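Local coordinates for protein pseudoperoxidase (Leishmania major, PDB 5VIA) that binds heme b, ligating its iron on both faces, and is a pseudoperoxidase of the peroxidase family, at residues A[13-27]-A[72-84]. Sequence-based numbering, arbitrary orientation.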
# COMPACT_ATOMS: atom_id res chain seq x y z
N LYS A 13 2.27 -8.04 25.54
CA LYS A 13 3.22 -9.03 26.02
C LYS A 13 4.61 -8.74 25.49
O LYS A 13 5.62 -8.99 26.15
CB LYS A 13 2.78 -10.44 25.61
CG LYS A 13 3.68 -11.54 26.15
CD LYS A 13 3.13 -12.92 25.83
CE LYS A 13 3.52 -13.92 26.91
NZ LYS A 13 4.98 -13.89 27.16
N TYR A 14 4.65 -8.17 24.28
CA TYR A 14 5.91 -7.92 23.59
C TYR A 14 6.17 -6.44 23.35
O TYR A 14 5.26 -5.62 23.42
CB TYR A 14 5.90 -8.63 22.23
CG TYR A 14 5.44 -10.06 22.31
CD1 TYR A 14 6.20 -11.02 22.95
CD2 TYR A 14 4.23 -10.45 21.75
CE1 TYR A 14 5.79 -12.33 23.04
CE2 TYR A 14 3.80 -11.75 21.82
CZ TYR A 14 4.59 -12.69 22.47
OH TYR A 14 4.17 -14.01 22.55
N ALA A 15 7.43 -6.12 23.07
CA ALA A 15 7.80 -4.79 22.62
C ALA A 15 7.56 -4.70 21.11
O ALA A 15 7.96 -5.59 20.36
CB ALA A 15 9.25 -4.51 22.94
N ARG A 16 6.92 -3.61 20.68
CA ARG A 16 6.59 -3.43 19.27
C ARG A 16 7.82 -3.35 18.37
O ARG A 16 7.74 -3.68 17.18
CB ARG A 16 5.72 -2.18 19.09
CG ARG A 16 6.38 -0.89 19.55
CD ARG A 16 5.41 0.29 19.57
NE ARG A 16 6.02 1.45 20.23
CZ ARG A 16 5.36 2.56 20.56
NH1 ARG A 16 4.07 2.67 20.29
NH2 ARG A 16 6.00 3.55 21.16
N GLU A 17 8.96 -2.93 18.92
CA GLU A 17 10.19 -2.82 18.14
C GLU A 17 10.82 -4.18 17.87
O GLU A 17 11.54 -4.35 16.88
CB GLU A 17 11.22 -1.92 18.84
CG GLU A 17 10.62 -0.79 19.66
CD GLU A 17 10.26 -1.23 21.06
OE1 GLU A 17 11.02 -2.04 21.65
OE2 GLU A 17 9.21 -0.78 21.56
N ASP A 18 10.57 -5.14 18.76
CA ASP A 18 11.05 -6.50 18.58
C ASP A 18 10.38 -7.14 17.36
O ASP A 18 11.04 -7.80 16.56
CB ASP A 18 10.79 -7.36 19.82
CG ASP A 18 11.74 -7.04 20.96
OD1 ASP A 18 12.74 -6.34 20.72
OD2 ASP A 18 11.48 -7.49 22.10
N VAL A 19 9.07 -6.93 17.24
CA VAL A 19 8.32 -7.48 16.12
C VAL A 19 8.81 -6.82 14.83
O VAL A 19 9.09 -7.50 13.84
CB VAL A 19 6.80 -7.26 16.27
CG1 VAL A 19 6.04 -7.97 15.15
CG2 VAL A 19 6.33 -7.78 17.63
N VAL A 20 8.94 -5.49 14.86
CA VAL A 20 9.50 -4.75 13.74
C VAL A 20 10.90 -5.25 13.36
O VAL A 20 11.22 -5.42 12.18
CB VAL A 20 9.52 -3.23 14.03
CG1 VAL A 20 10.41 -2.50 13.02
CG2 VAL A 20 8.09 -2.67 14.03
N ALA A 21 11.74 -5.53 14.35
CA ALA A 21 13.10 -5.97 14.07
C ALA A 21 13.11 -7.37 13.45
O ALA A 21 13.91 -7.65 12.55
CB ALA A 21 13.94 -5.93 15.32
N SER A 22 12.23 -8.24 13.95
CA SER A 22 12.11 -9.60 13.43
C SER A 22 11.63 -9.60 11.98
O SER A 22 12.11 -10.37 11.16
CB SER A 22 11.17 -10.43 14.30
OG SER A 22 11.57 -10.43 15.66
N ALA A 23 10.69 -8.73 11.65
CA ALA A 23 10.24 -8.61 10.27
C ALA A 23 11.36 -8.08 9.37
O ALA A 23 11.55 -8.57 8.25
CB ALA A 23 9.00 -7.74 10.18
N CYS A 24 12.09 -7.08 9.85
CA CYS A 24 13.20 -6.50 9.09
C CYS A 24 14.26 -7.53 8.70
O CYS A 24 14.80 -7.47 7.59
CB CYS A 24 13.86 -5.38 9.88
SG CYS A 24 12.96 -3.83 9.83
N LYS A 25 14.56 -8.46 9.60
CA LYS A 25 15.55 -9.49 9.32
C LYS A 25 15.08 -10.40 8.19
O LYS A 25 15.88 -10.82 7.35
CB LYS A 25 15.85 -10.30 10.59
CG LYS A 25 16.34 -9.44 11.76
CD LYS A 25 17.06 -10.26 12.83
CE LYS A 25 17.70 -9.38 13.91
NZ LYS A 25 16.75 -8.96 14.99
N GLN A 26 13.78 -10.69 8.16
CA GLN A 26 13.19 -11.47 7.07
C GLN A 26 13.36 -10.72 5.74
O GLN A 26 13.73 -11.32 4.72
CB GLN A 26 11.71 -11.76 7.35
CG GLN A 26 11.48 -12.79 8.46
CD GLN A 26 12.17 -14.12 8.17
OE1 GLN A 26 12.19 -14.59 7.03
NE2 GLN A 26 12.75 -14.71 9.21
N PHE A 27 13.11 -9.41 5.78
CA PHE A 27 13.27 -8.56 4.61
C PHE A 27 14.71 -8.51 4.13
O PHE A 27 14.97 -8.26 2.96
CB PHE A 27 12.77 -7.14 4.91
CG PHE A 27 11.31 -7.08 5.26
CD1 PHE A 27 10.44 -8.06 4.80
CD2 PHE A 27 10.82 -6.06 6.05
CE1 PHE A 27 9.08 -8.02 5.14
CE2 PHE A 27 9.47 -6.00 6.38
CZ PHE A 27 8.60 -6.98 5.92
N ILE A 72 5.85 -14.79 5.94
CA ILE A 72 6.48 -13.99 6.99
C ILE A 72 5.53 -13.74 8.18
O ILE A 72 5.95 -13.82 9.34
CB ILE A 72 7.01 -12.64 6.42
CG1 ILE A 72 8.16 -12.91 5.43
CG2 ILE A 72 7.48 -11.71 7.54
CD1 ILE A 72 8.91 -11.65 4.99
N MET A 73 4.27 -13.47 7.89
CA MET A 73 3.26 -13.25 8.92
C MET A 73 3.12 -14.47 9.82
O MET A 73 2.97 -14.33 11.04
CB MET A 73 1.90 -12.95 8.29
CG MET A 73 1.88 -11.76 7.36
SD MET A 73 2.14 -10.21 8.23
CE MET A 73 1.60 -9.04 6.98
N ASN A 74 3.17 -15.66 9.22
CA ASN A 74 3.12 -16.90 9.98
C ASN A 74 4.35 -17.05 10.86
O ASN A 74 4.26 -17.56 11.98
CB ASN A 74 2.97 -18.12 9.05
CG ASN A 74 1.63 -18.14 8.31
OD1 ASN A 74 0.65 -17.54 8.75
ND2 ASN A 74 1.60 -18.83 7.17
N TYR A 75 5.50 -16.63 10.35
CA TYR A 75 6.73 -16.68 11.14
C TYR A 75 6.63 -15.74 12.33
O TYR A 75 6.95 -16.12 13.46
CB TYR A 75 7.97 -16.32 10.31
CG TYR A 75 9.22 -16.26 11.16
CD1 TYR A 75 9.90 -17.42 11.49
CD2 TYR A 75 9.72 -15.05 11.63
CE1 TYR A 75 11.04 -17.39 12.26
CE2 TYR A 75 10.86 -15.01 12.42
CZ TYR A 75 11.51 -16.18 12.72
OH TYR A 75 12.64 -16.15 13.50
N LEU A 76 6.20 -14.50 12.08
CA LEU A 76 6.07 -13.51 13.14
C LEU A 76 5.06 -13.96 14.21
O LEU A 76 5.34 -13.84 15.41
CB LEU A 76 5.70 -12.15 12.57
CG LEU A 76 6.78 -11.42 11.77
CD1 LEU A 76 6.24 -10.13 11.18
CD2 LEU A 76 8.00 -11.13 12.63
N SER A 77 3.92 -14.49 13.79
CA SER A 77 2.92 -15.01 14.72
C SER A 77 3.40 -16.19 15.57
O SER A 77 3.07 -16.27 16.75
CB SER A 77 1.64 -15.39 13.97
OG SER A 77 0.99 -14.23 13.48
N SER A 78 4.17 -17.11 14.97
CA SER A 78 4.76 -18.20 15.74
C SER A 78 5.79 -17.67 16.73
O SER A 78 5.85 -18.10 17.88
CB SER A 78 5.42 -19.22 14.81
OG SER A 78 4.46 -20.00 14.13
N THR A 79 6.59 -16.72 16.26
CA THR A 79 7.60 -16.05 17.08
C THR A 79 6.95 -15.25 18.20
O THR A 79 7.41 -15.26 19.34
CB THR A 79 8.46 -15.11 16.21
OG1 THR A 79 9.07 -15.85 15.15
CG2 THR A 79 9.53 -14.43 17.04
N TYR A 80 5.86 -14.56 17.86
CA TYR A 80 5.10 -13.77 18.82
C TYR A 80 3.66 -14.28 19.00
O TYR A 80 2.70 -13.60 18.61
CB TYR A 80 5.11 -12.28 18.43
CG TYR A 80 6.51 -11.72 18.34
CD1 TYR A 80 7.22 -11.37 19.48
CD2 TYR A 80 7.13 -11.55 17.11
CE1 TYR A 80 8.50 -10.87 19.41
CE2 TYR A 80 8.41 -11.04 17.02
CZ TYR A 80 9.09 -10.70 18.18
OH TYR A 80 10.37 -10.20 18.11
N PRO A 81 3.49 -15.46 19.62
CA PRO A 81 2.14 -15.94 19.94
C PRO A 81 1.55 -14.99 20.97
O PRO A 81 2.28 -14.12 21.42
CB PRO A 81 2.41 -17.31 20.58
CG PRO A 81 3.76 -17.17 21.19
CD PRO A 81 4.54 -16.30 20.24
N ALA A 82 0.27 -15.11 21.31
CA ALA A 82 -0.36 -14.18 22.26
C ALA A 82 -0.57 -12.76 21.72
O ALA A 82 -1.28 -11.96 22.33
CB ALA A 82 0.38 -14.13 23.61
N SER A 83 0.06 -12.45 20.59
CA SER A 83 -0.29 -11.24 19.86
C SER A 83 -1.37 -11.61 18.85
O SER A 83 -1.41 -12.74 18.37
CB SER A 83 0.92 -10.67 19.13
OG SER A 83 0.51 -9.63 18.26
N SER A 84 -2.25 -10.66 18.53
CA SER A 84 -3.20 -10.90 17.47
C SER A 84 -2.47 -10.82 16.13
O SER A 84 -1.46 -10.11 16.00
CB SER A 84 -4.34 -9.88 17.51
OG SER A 84 -3.94 -8.63 16.94
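Tyr-80, the first residue to leave helical geometry after helix 67-79, reaches across to Tyr-14, Val-19 and Ser-22 and shows how one large side chain can fill a hollow, here formed by Tyr-14 in the preceding loop and by Val-19 and Ser-22 on helix 16-29. Segments 16-27 and 72-79 run roughly antiparallel, with axes at 141° and 10.4 Å at closest approach. One face of the Tyr-80 ring receives a methyl knob: Val-19 CG2 sits over its centre, 3.8 Å from the centroid, in a CH-pi contact. Thr-79 CG2, from the preceding residue, lies over the opposite face, so the ring is sandwiched. Its CD1 edge points into the face of Tyr-14, making a T-shaped pair with planes at 72° and centroids 5.0 Å apart. Tyr-14 is swung to meet it by chi1 of -47°, with CG beside its own backbone N, and Lys-13 CG backs the other face. At the far end of the ring, Tyr-80 OH donates a hydrogen bond to Ser-22 OG at 2.7 Å, near the ring plane.

Smaller bumps continue the interface along helix 67-79. Leu-76 forks against helix 16-29: CD2 presses on Ser-22 CB (3.7 Å), and CD1 meets the methyl of Ala-23. One helical turn earlier, Ile-72 CD1 fits into the corner made by Gln-26 CB and Phe-27 CE1, 3.6 Å from the latter. The bent chain of Gln-26 lays NE2 over one face of Tyr-75. Helix 85-99 also packs against both helices, with Leu-91 against Val-19 and Val-88 against Leu-76, while Phe-27 continues to helix 33-49 on the heme side. The contact thus joins the two helices and the loops at their ends mainly by apolar and aromatic packing, and the Tyr-80 OH to Ser-22 OG bond adds a directional polar tie that should restrain the ring.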